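Local coordinates for protein acid phosphatase (Bacillus anthracis, PDB 2I33) that hydrolyses phosphate monoesters as a class C acid phosphatase of the HAD superfamily, probably by magnesium-assisted phosphoryl transfer to an aspartate, at residues A23-W26 and Y27-G31; L66-V70 and L71-P75; Y89-D92 and D93-N96; F178-N181 and L182-T186. All blocks are in the same frame, centred on the assembly; numbering follows the deposited sequence.

Contact 1 (A23-W26 and Y27-G31); sequences ADLW and YQTAG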
loop_
_atom_site.group_PDB
_atom_site.type_symbol
_atom_site.label_atom_id
_atom_site.label_comp_id
_atom_site.label_asym_id
_atom_site.label_seq_id
_atom_site.Cartn_x
_atom_site.Cartn_y
_atom_site.Cartn_z
ATOM N N ALA A 23 -11.265 3.671 -2.306
ATOM C CA ALA A 23 -10.184 2.730 -2.612
ATOM C C ALA A 23 -9.764 2.841 -4.083
ATOM O O ALA A 23 -8.565 2.876 -4.402
ATOM C CB ALA A 23 -10.608 1.347 -2.310
ATOM N N ASP A 24 -10.757 2.897 -4.964
ATOM C CA ASP A 24 -10.504 2.961 -6.410
ATOM C C ASP A 24 -9.858 4.271 -6.779
ATOM O O ASP A 24 -8.914 4.315 -7.576
ATOM C CB ASP A 24 -11.814 2.859 -7.189
ATOM C CG ASP A 24 -12.435 1.494 -7.139
ATOM O OD1 ASP A 24 -11.822 0.546 -6.603
ATOM O OD2 ASP A 24 -13.571 1.369 -7.650
ATOM N N LEU A 25 -10.352 5.330 -6.174
ATOM C CA LEU A 25 -9.870 6.668 -6.460
ATOM C C LEU A 25 -8.407 6.806 -6.015
ATOM O O LEU A 25 -7.580 7.348 -6.724
ATOM C CB LEU A 25 -10.752 7.662 -5.731
ATOM C CG LEU A 25 -10.496 9.122 -6.037
ATOM C CD1 LEU A 25 -10.698 9.450 -7.504
ATOM C CD2 LEU A 25 -11.435 9.890 -5.196
ATOM N N TRP A 26 -8.094 6.276 -4.837
ATOM C CA TRP A 26 -6.710 6.242 -4.363
ATOM C C TRP A 26 -5.834 5.484 -5.364
ATOM O O TRP A 26 -4.749 5.903 -5.762
ATOM C CB TRP A 26 -6.614 5.521 -3.007
ATOM C CG TRP A 26 -5.242 5.481 -2.444
ATOM C CD1 TRP A 26 -4.584 6.480 -1.775
ATOM C CD2 TRP A 26 -4.338 4.379 -2.492
ATOM N NE1 TRP A 26 -3.327 6.059 -1.409
ATOM C CE2 TRP A 26 -3.164 4.765 -1.824
ATOM C CE3 TRP A 26 -4.411 3.103 -3.035
ATOM C CZ2 TRP A 26 -2.085 3.935 -1.677
ATOM C CZ3 TRP A 26 -3.337 2.262 -2.877
ATOM C CH2 TRP A 26 -2.165 2.693 -2.228
ATOM N N TYR A 27 -6.298 4.315 -5.732
ATOM C CA TYR A 27 -5.477 3.461 -6.577
ATOM C C TYR A 27 -5.221 4.134 -7.931
ATOM O O TYR A 27 -4.106 4.063 -8.485
ATOM C CB TYR A 27 -6.191 2.148 -6.791
ATOM C CG TYR A 27 -5.269 1.136 -7.408
ATOM C CD1 TYR A 27 -4.440 0.365 -6.619
ATOM C CD2 TYR A 27 -5.213 0.960 -8.775
ATOM C CE1 TYR A 27 -3.553 -0.580 -7.183
ATOM C CE2 TYR A 27 -4.320 0.032 -9.339
ATOM C CZ TYR A 27 -3.488 -0.715 -8.551
ATOM O OH TYR A 27 -2.629 -1.642 -9.102
ATOM N N GLN A 28 -6.244 4.795 -8.467
ATOM C CA GLN A 28 -6.143 5.420 -9.778
ATOM C C GLN A 28 -5.427 6.743 -9.824
ATOM O O GLN A 28 -4.868 7.107 -10.870
ATOM C CB GLN A 28 -7.533 5.646 -10.355
ATOM C CG GLN A 28 -8.138 4.402 -10.835
ATOM C CD GLN A 28 -9.162 4.636 -11.927
ATOM O OE1 GLN A 28 -10.079 5.449 -11.778
ATOM N NE2 GLN A 28 -9.000 3.943 -13.039
ATOM N N THR A 29 -5.475 7.495 -8.738
ATOM C CA THR A 29 -4.991 8.863 -8.778
ATOM C C THR A 29 -3.864 9.150 -7.812
ATOM O O THR A 29 -3.148 10.127 -8.023
ATOM C CB THR A 29 -6.105 9.914 -8.553
ATOM O OG1 THR A 29 -6.509 9.888 -7.190
ATOM C CG2 THR A 29 -7.317 9.664 -9.443
ATOM N N ALA A 30 -3.747 8.391 -6.714
ATOM C CA ALA A 30 -2.827 8.795 -5.661
ATOM C C ALA A 30 -1.378 8.613 -6.044
ATOM O O ALA A 30 -0.946 7.511 -6.366
ATOM C CB ALA A 30 -3.092 8.074 -4.366
ATOM N N GLY A 31 -0.600 9.675 -5.920
ATOM C CA GLY A 31 0.845 9.518 -6.101
ATOM C C GLY A 31 1.428 8.509 -5.121
ATOM O O GLY A 31 2.413 7.847 -5.403
#
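With CG anti to the backbone N (chi1 -178°), the indole of Trp26 lies beside its own carbonyl carbon and reaches forward to Ala30, while the +72° chi1 of Thr29 turns its hydroxyl inward to Leu25. Both pairs lie where alpha-helix 21-29 ends; Ala30 is the first residue beyond it and the N-cap of helix 31-54. The methyl of Ala30 sits over one face of the indole, Ala30 CB 3.7 Å from the centroid of the Trp26 five-membered ring, a CH-pi contact i to i+4. The other subunit adds Trp222, which meets the Trp26 ring edge-to-face and also packs on Ala30, so this turn belongs to the dimer interface. The side chain of Tyr27 packs on Glu68 and comes within about 8 Å of the magnesium ion; its OH bonds to Tyr37 in helix 31-54. Gln28 divides its amide between Ser74 of the same chain and the backbone N of Lys247 in the second subunit. Leu25 O takes two bonds from one residue: Thr29 N approaches at 2.9 Å, and from the opposite face of the carbonyl plane Thr29 OG1 donates to Leu25 O at 2.8 Å, lying 40° out of that plane.

Contact 2 (L66-V70 and L71-P75); sequences LDETV and LDNSP. With MG (magnesium ion), chain C.
Asn73 reaches back to two acidic residues at once, its ND2 donating to Asp67 OD1 at 2.8 Å and to Glu68 OE1 at 3.1 Å. The two bonds differ in approach. Asp67 OD1 is met from above its carboxylate plane, whereas Glu68 OE1 lies in the amide plane of Asn73 and is reached by an almost straight bond (171°). Glu68 grips the same residue a second time: its chain bends at chi2 (47°), which folds the carboxylate back so that the syn lone pair of Glu68 OE2 accepts from Asn73 N at 2.7 Å. The amide of Asn73 is fixed in rotation from its other end as well, since OD1 accepts from Trp94 NE1.

These bonds close the loop that follows strand 59-64, whose sequence fits the DxDx(T/V) motif of the HAD superfamily; Asp67 O binds the magnesium ion at 2.1 Å, alongside Asp65, Asp180 and three waters. Arg126 forms a salt bridge with Asp67 OD1, and Tyr219 OH bonds to Glu68 OE1. A single backbone bridge also pairs Asp67 with Leu71, with Glu68 N donating to Leu71 O at 2.8 Å. Leu66 O accepts from Thr69 N, Val70 N and Leu71 N, with Leu71 N at 2.9 Å. Farther on, Asp72 OD1 closes an Asx turn by accepting from Ser74 N, and Ser74 OG donates to the same oxygen at 2.7 Å.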
loop_
_atom_site.group_PDB
_atom_site.type_symbol
_atom_site.label_atom_id
_atom_site.label_comp_id
_atom_site.label_asym_id
_atom_site.label_seq_id
_atom_site.Cartn_x
_atom_site.Cartn_y
_atom_site.Cartn_z
ATOM N N LEU A 66 -0.112 -10.681 -12.153
ATOM C CA LEU A 66 -0.325 -9.699 -13.213
ATOM C C LEU A 66 -1.206 -8.576 -12.747
ATOM O O LEU A 66 -0.761 -7.458 -12.664
ATOM C CB LEU A 66 -0.884 -10.308 -14.488
ATOM C CG LEU A 66 0.147 -11.118 -15.300
ATOM C CD1 LEU A 66 -0.485 -11.770 -16.460
ATOM C CD2 LEU A 66 1.271 -10.206 -15.786
ATOM N N ASP A 67 -2.451 -8.887 -12.429
ATOM C CA ASP A 67 -3.440 -7.835 -12.181
ATOM C C ASP A 67 -3.129 -7.162 -10.850
ATOM O O ASP A 67 -3.062 -7.788 -9.793
ATOM C CB ASP A 67 -4.859 -8.399 -12.230
ATOM C CG ASP A 67 -5.193 -8.981 -13.595
ATOM O OD1 ASP A 67 -4.920 -8.306 -14.596
ATOM O OD2 ASP A 67 -5.679 -10.147 -13.668
ATOM N N GLU A 68 -2.974 -5.857 -10.925
ATOM C CA GLU A 68 -2.630 -5.033 -9.768
ATOM C C GLU A 68 -1.202 -5.289 -9.236
ATOM O O GLU A 68 -0.856 -4.850 -8.133
ATOM C CB GLU A 68 -3.684 -5.106 -8.688
ATOM C CG GLU A 68 -4.918 -4.230 -8.986
ATOM C CD GLU A 68 -5.491 -4.355 -10.379
ATOM O OE1 GLU A 68 -6.224 -5.330 -10.651
ATOM O OE2 GLU A 68 -5.226 -3.422 -11.184
ATOM N N THR A 69 -0.380 -5.918 -10.057
ATOM C CA THR A 69 1.024 -6.054 -9.778
ATOM C C THR A 69 1.840 -5.518 -10.944
ATOM O O THR A 69 2.697 -4.655 -10.753
ATOM C CB THR A 69 1.373 -7.524 -9.491
ATOM O OG1 THR A 69 0.666 -7.936 -8.316
ATOM C CG2 THR A 69 2.830 -7.661 -9.301
ATOM N N VAL A 70 1.533 -5.995 -12.158
ATOM C CA VAL A 70 2.136 -5.535 -13.408
ATOM C C VAL A 70 1.120 -4.714 -14.212
ATOM O O VAL A 70 1.457 -3.681 -14.749
ATOM C CB VAL A 70 2.657 -6.691 -14.272
ATOM C CG1 VAL A 70 3.193 -6.191 -15.570
ATOM C CG2 VAL A 70 3.721 -7.492 -13.496
ATOM N N LEU A 71 -0.104 -5.206 -14.313
ATOM C CA LEU A 71 -1.143 -4.549 -15.117
ATOM C C LEU A 71 -2.196 -3.889 -14.253
ATOM O O LEU A 71 -2.709 -4.470 -13.299
ATOM C CB LEU A 71 -1.824 -5.585 -16.032
ATOM C CG LEU A 71 -0.915 -6.240 -17.092
ATOM C CD1 LEU A 71 -1.671 -7.336 -17.850
ATOM C CD2 LEU A 71 -0.301 -5.244 -18.027
ATOM N N ASP A 72 -2.541 -2.673 -14.647
ATOM C CA ASP A 72 -3.482 -1.837 -13.934
ATOM C C ASP A 72 -4.900 -2.018 -14.489
ATOM O O ASP A 72 -5.203 -1.580 -15.591
ATOM C CB ASP A 72 -3.045 -0.396 -14.081
ATOM C CG ASP A 72 -3.891 0.562 -13.295
ATOM O OD1 ASP A 72 -4.974 0.176 -12.796
ATOM O OD2 ASP A 72 -3.445 1.723 -13.189
ATOM N N ASN A 73 -5.763 -2.658 -13.703
ATOM C CA ASN A 73 -7.158 -2.874 -14.120
ATOM C C ASN A 73 -8.109 -1.927 -13.470
ATOM O O ASN A 73 -9.349 -2.114 -13.519
ATOM C CB ASN A 73 -7.562 -4.295 -13.800
ATOM C CG ASN A 73 -6.666 -5.250 -14.433
ATOM O OD1 ASN A 73 -6.693 -5.435 -15.652
ATOM N ND2 ASN A 73 -5.827 -5.854 -13.633
ATOM N N SER A 74 -7.591 -0.868 -12.876
ATOM C CA SER A 74 -8.485 0.018 -12.180
ATOM C C SER A 74 -9.564 0.635 -13.100
ATOM O O SER A 74 -10.653 0.918 -12.596
ATOM C CB SER A 74 -7.717 1.061 -11.368
ATOM O OG SER A 74 -7.001 1.887 -12.223
ATOM N N PRO A 75 -9.314 0.834 -14.428
ATOM C CA PRO A 75 -10.447 1.334 -15.248
ATOM C C PRO A 75 -11.673 0.435 -15.209
ATOM O O PRO A 75 -12.797 0.910 -15.371
ATOM C CB PRO A 75 -9.882 1.372 -16.657
ATOM C CG PRO A 75 -8.376 1.565 -16.424
ATOM C CD PRO A 75 -8.074 0.741 -15.234
HETATM MG MG MG C . -3.316 -9.404 -8.405
HETATM O O HOH W 1 -3.218 -11.054 -7.075
HETATM O O HOH W 2 -4.939 -8.785 -7.800
HETATM O O HOH W 3 -4.369 -10.745 -9.793
#

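Contact 3 (Y89-D92 and D93-N96); sequences YKWD and DWIN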
loop_
_atom_site.group_PDB
_atom_site.type_symbol
_atom_site.label_atom_id
_atom_site.label_comp_id
_atom_site.label_asym_id
_atom_site.label_seq_id
_atom_site.Cartn_x
_atom_site.Cartn_y
_atom_site.Cartn_z
ATOM N N TYR A 89 -18.777 -8.219 -13.836
ATOM C CA TYR A 89 -19.518 -7.616 -14.946
ATOM C C TYR A 89 -18.543 -6.950 -15.900
ATOM O O TYR A 89 -17.761 -6.114 -15.463
ATOM C CB TYR A 89 -20.449 -6.568 -14.403
ATOM C CG TYR A 89 -21.251 -5.864 -15.460
ATOM C CD1 TYR A 89 -22.207 -6.545 -16.189
ATOM C CD2 TYR A 89 -21.058 -4.515 -15.725
ATOM C CE1 TYR A 89 -22.987 -5.911 -17.136
ATOM C CE2 TYR A 89 -21.849 -3.872 -16.680
ATOM C CZ TYR A 89 -22.778 -4.570 -17.384
ATOM O OH TYR A 89 -23.582 -3.958 -18.339
ATOM N N LYS A 90 -18.596 -7.374 -17.163
ATOM C CA LYS A 90 -17.736 -6.848 -18.240
ATOM C C LYS A 90 -16.230 -6.988 -17.965
ATOM O O LYS A 90 -15.396 -6.338 -18.589
ATOM C CB LYS A 90 -18.188 -5.422 -18.607
ATOM C CG LYS A 90 -19.551 -5.430 -19.251
ATOM C CD LYS A 90 -19.968 -4.100 -19.832
ATOM C CE LYS A 90 -21.234 -4.276 -20.665
ATOM N NZ LYS A 90 -21.806 -3.029 -21.275
ATOM N N TRP A 91 -15.846 -7.898 -17.062
ATOM C CA TRP A 91 -14.439 -8.148 -16.837
ATOM C C TRP A 91 -13.801 -8.771 -18.077
ATOM O O TRP A 91 -12.727 -8.347 -18.520
ATOM C CB TRP A 91 -14.249 -9.047 -15.625
ATOM C CG TRP A 91 -12.847 -9.425 -15.397
ATOM C CD1 TRP A 91 -12.292 -10.644 -15.586
ATOM C CD2 TRP A 91 -11.814 -8.577 -14.907
ATOM N NE1 TRP A 91 -10.944 -10.604 -15.265
ATOM C CE2 TRP A 91 -10.628 -9.343 -14.846
ATOM C CE3 TRP A 91 -11.762 -7.240 -14.533
ATOM C CZ2 TRP A 91 -9.410 -8.803 -14.410
ATOM C CZ3 TRP A 91 -10.580 -6.722 -14.097
ATOM C CH2 TRP A 91 -9.411 -7.493 -14.041
ATOM N N ASP A 92 -14.448 -9.767 -18.658
ATOM C CA ASP A 92 -13.894 -10.386 -19.863
ATOM C C ASP A 92 -13.799 -9.388 -21.004
ATOM O O ASP A 92 -12.818 -9.419 -21.776
ATOM C CB ASP A 92 -14.725 -11.581 -20.285
ATOM C CG ASP A 92 -14.545 -12.763 -19.339
ATOM O OD1 ASP A 92 -13.703 -12.634 -18.410
ATOM O OD2 ASP A 92 -15.248 -13.788 -19.568
ATOM N N ASP A 93 -14.799 -8.516 -21.119
ATOM C CA ASP A 93 -14.764 -7.439 -22.122
ATOM C C ASP A 93 -13.500 -6.590 -21.926
ATOM O O ASP A 93 -12.765 -6.302 -22.874
ATOM C CB ASP A 93 -16.008 -6.546 -22.032
ATOM C CG ASP A 93 -17.277 -7.202 -22.585
ATOM O OD1 ASP A 93 -17.237 -8.334 -23.127
ATOM O OD2 ASP A 93 -18.329 -6.525 -22.534
ATOM N N TRP A 94 -13.262 -6.213 -20.684
ATOM C CA TRP A 94 -12.065 -5.462 -20.316
ATOM C C TRP A 94 -10.783 -6.219 -20.679
ATOM O O TRP A 94 -9.876 -5.672 -21.333
ATOM C CB TRP A 94 -12.105 -5.183 -18.823
ATOM C CG TRP A 94 -10.817 -4.693 -18.277
ATOM C CD1 TRP A 94 -9.999 -5.347 -17.423
ATOM C CD2 TRP A 94 -10.154 -3.468 -18.606
ATOM N NE1 TRP A 94 -8.869 -4.595 -17.155
ATOM C CE2 TRP A 94 -8.922 -3.453 -17.899
ATOM C CE3 TRP A 94 -10.449 -2.404 -19.444
ATOM C CZ2 TRP A 94 -8.035 -2.373 -17.973
ATOM C CZ3 TRP A 94 -9.556 -1.355 -19.522
ATOM C CH2 TRP A 94 -8.368 -1.352 -18.805
ATOM N N ILE A 95 -10.685 -7.465 -20.258
ATOM C CA ILE A 95 -9.486 -8.261 -20.588
ATOM C C ILE A 95 -9.255 -8.324 -22.095
ATOM O O ILE A 95 -8.111 -8.176 -22.563
ATOM C CB ILE A 95 -9.617 -9.663 -20.008
ATOM C CG1 ILE A 95 -9.571 -9.589 -18.478
ATOM C CG2 ILE A 95 -8.524 -10.588 -20.587
ATOM C CD1 ILE A 95 -8.259 -9.213 -17.860
ATOM N N ASN A 96 -10.315 -8.533 -22.857
ATOM C CA ASN A 96 -10.188 -8.623 -24.294
ATOM C C ASN A 96 -9.687 -7.354 -24.964
ATOM O O ASN A 96 -9.077 -7.419 -26.036
ATOM C CB ASN A 96 -11.522 -9.019 -24.883
ATOM C CG ASN A 96 -11.803 -10.464 -24.676
ATOM O OD1 ASN A 96 -10.876 -11.253 -24.563
ATOM N ND2 ASN A 96 -13.078 -10.842 -24.682
#
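Lys90 O, Trp91 O and Asp92 O accept in turn from Trp94 N, Ile95 N and Asn96 N, the i to i+4 bonds that open helix 91-97. Lys90 occupies the N-cap position of this alpha-helix, and the bond from Ile95 N to Trp91 O is the shortest of the three, at 2.8 Å and nearly straight (169°). Trp91 offers one face to both Ile95 and Trp94. Its CG stands anti to the backbone N (chi1 176°), turning the indole along the helix so that this face meets residues both three and four positions on. The five-membered ring receives Ile95 CG1 in a CH-pi contact, and Ile95 CD1 rests 3.7 Å from Trp91 CZ2. The planes of the two indoles are inclined at 46°, an oblique aromatic pair.

Trp91 also packs on Asp67 and Asn73, joining the helix to the metal-binding loop. His76 and Tyr87 each meet its ring edge-to-face, and Phe249 of the second subunit touches Trp94. Asp93 OD2 crosses the aliphatic chain of Lys90 and comes nearest at Lys90 CG, 3.7 Å. Asp92 OD2 makes a salt bridge with Lys127. The closest approach between the two indoles runs from Trp91 CZ3 to Trp94 CD1, 3.6 Å.

Contact 4 (F178-N181 and L182-T186); sequences FGDN and LSDFT. With MG (magnesium ion), chain C.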
loop_
_atom_site.group_PDB
_atom_site.type_symbol
_atom_site.label_atom_id
_atom_site.label_comp_id
_atom_site.label_asym_id
_atom_site.label_seq_id
_atom_site.Cartn_x
_atom_site.Cartn_y
_atom_site.Cartn_z
ATOM N N PHE A 178 6.334 -11.360 -6.445
ATOM C CA PHE A 178 5.717 -10.030 -6.468
ATOM C C PHE A 178 4.210 -10.181 -6.519
ATOM O O PHE A 178 3.697 -10.913 -7.363
ATOM C CB PHE A 178 6.168 -9.221 -7.701
ATOM C CG PHE A 178 7.645 -8.887 -7.682
ATOM C CD1 PHE A 178 8.067 -7.638 -7.315
ATOM C CD2 PHE A 178 8.583 -9.848 -7.993
ATOM C CE1 PHE A 178 9.404 -7.343 -7.284
ATOM C CE2 PHE A 178 9.924 -9.570 -7.961
ATOM C CZ PHE A 178 10.333 -8.308 -7.601
ATOM N N GLY A 179 3.490 -9.448 -5.675
ATOM C CA GLY A 179 2.039 -9.514 -5.788
ATOM C C GLY A 179 1.316 -8.497 -4.930
ATOM O O GLY A 179 1.922 -7.828 -4.123
ATOM N N ASP A 180 0.007 -8.426 -5.117
ATOM C CA ASP A 180 -0.847 -7.519 -4.356
ATOM C C ASP A 180 -1.794 -8.262 -3.437
ATOM O O ASP A 180 -2.581 -7.655 -2.710
ATOM C CB ASP A 180 -1.703 -6.668 -5.284
ATOM C CG ASP A 180 -2.674 -7.513 -6.100
ATOM O OD1 ASP A 180 -2.182 -8.276 -6.966
ATOM O OD2 ASP A 180 -3.903 -7.387 -5.859
ATOM N N ASN A 181 -1.733 -9.572 -3.493
ATOM C CA ASN A 181 -2.631 -10.416 -2.768
ATOM C C ASN A 181 -1.753 -11.460 -2.091
ATOM O O ASN A 181 -0.830 -11.985 -2.702
ATOM C CB ASN A 181 -3.556 -11.074 -3.780
ATOM C CG ASN A 181 -4.627 -11.938 -3.143
ATOM O OD1 ASN A 181 -4.438 -12.549 -2.062
ATOM N ND2 ASN A 181 -5.757 -12.033 -3.836
ATOM N N LEU A 182 -2.000 -11.719 -0.820
ATOM C CA LEU A 182 -1.145 -12.648 -0.064
ATOM C C LEU A 182 -1.047 -13.987 -0.754
ATOM O O LEU A 182 -0.018 -14.633 -0.672
ATOM C CB LEU A 182 -1.648 -12.846 1.360
ATOM C CG LEU A 182 -1.525 -11.632 2.264
ATOM C CD1 LEU A 182 -2.157 -11.926 3.606
ATOM C CD2 LEU A 182 -0.105 -11.175 2.360
ATOM N N SER A 183 -2.103 -14.389 -1.455
ATOM C CA SER A 183 -2.086 -15.685 -2.155
ATOM C C SER A 183 -1.157 -15.681 -3.395
ATOM O O SER A 183 -0.968 -16.715 -4.044
ATOM C CB SER A 183 -3.494 -16.194 -2.486
ATOM O OG SER A 183 -4.256 -15.202 -3.092
ATOM N N ASP A 184 -0.556 -14.539 -3.693
ATOM C CA ASP A 184 0.528 -14.470 -4.686
ATOM C C ASP A 184 1.864 -14.955 -4.122
ATOM O O ASP A 184 2.846 -15.077 -4.858
ATOM C CB ASP A 184 0.683 -13.046 -5.182
ATOM C CG ASP A 184 -0.576 -12.509 -5.836
ATOM O OD1 ASP A 184 -1.406 -13.310 -6.330
ATOM O OD2 ASP A 184 -0.724 -11.265 -5.845
ATOM N N PHE A 185 1.884 -15.167 -2.814
ATOM C CA PHE A 185 3.009 -15.756 -2.098
ATOM C C PHE A 185 2.597 -17.080 -1.523
ATOM O O PHE A 185 1.419 -17.378 -1.369
ATOM C CB PHE A 185 3.417 -14.865 -0.946
ATOM C CG PHE A 185 3.454 -13.424 -1.309
ATOM C CD1 PHE A 185 4.230 -13.003 -2.373
ATOM C CD2 PHE A 185 2.696 -12.502 -0.648
ATOM C CE1 PHE A 185 4.303 -11.676 -2.733
ATOM C CE2 PHE A 185 2.740 -11.176 -1.031
ATOM C CZ PHE A 185 3.527 -10.770 -2.089
ATOM N N THR A 186 3.584 -17.845 -1.096
ATOM C CA THR A 186 3.313 -19.139 -0.508
ATOM C C THR A 186 2.777 -18.987 0.921
ATOM O O THR A 186 3.293 -18.183 1.702
ATOM C CB THR A 186 4.606 -19.946 -0.506
ATOM O OG1 THR A 186 5.640 -19.164 0.101
ATOM C CG2 THR A 186 5.016 -20.242 -1.927
HETATM MG MG MG C . -3.316 -9.404 -8.405
HETATM O O HOH W 4 3.695 -13.625 -7.076
HETATM O O HOH W 2 -4.939 -8.785 -7.800
HETATM O O HOH W 1 -3.218 -11.054 -7.075
HETATM O O HOH W 3 -4.369 -10.745 -9.793
#
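Asp184 OD2 draws in three donors: Asn181 N at 3.1 Å, Asp180 N in a weak bond at 3.0 Å, and a magnesium-bound water that donates at 2.8 Å to the same OD2. The backbone N-H of Asn181 meets this oxygen from well above the carboxylate plane. Through that water Asp184 acts from the second shell, while Lys161 forms a salt bridge with its OD1. In the first shell, Asp180 CG lies between the backbone N and the carbonyl carbon (chi1 64°), which turns the carboxylate to the metal; Asp180 OD1 binds magnesium at 2.1 Å, and OD2 accepts from another of the metal's waters and from Asn216.

The chain then folds over Asn181 at both of its oxygens. Asn181 O accepts from Asp184 N at 2.8 Å, and Asn181 OD1 accepts from Ser183 N at 3.0 Å, opening the short 3-10 segment 182-184. Gly179, lacking a side chain, lets Asp184 CB come within 3.8 Å of Gly179 CA, and the Phe185 ring passes obliquely beside the glycine's backbone N and stacks on Phe211. A further water joins Phe178 O to Asp184 O. Strand 172-179 thus ends in an acidic turn beside Asp65 and Asp67, the arrangement of a HAD-superfamily magnesium site at the C-terminal ends of the strands of a parallel sheet.

In the fold
All four contacts are local and follow in series, none nesting in or crossing another. Contact 1 ends helix 21-29 and meets contact 2 where Gln28 and Tyr27 lie against the start of helix 74-83 and the loop after strand 59-64. Contact 2 closes that loop. It leads on to contact 3, the first turns of helix 91-97, whose two tryptophans pack on Asn73 and Pro75. Much later in the chain, contact 4 forms the turn after strand 172-179, neighbour of strand 59-64 in the parallel sheet, and shares the magnesium ion and its three waters with contact 2. Contacts 1 and 4 do not touch, yet both reach the second subunit.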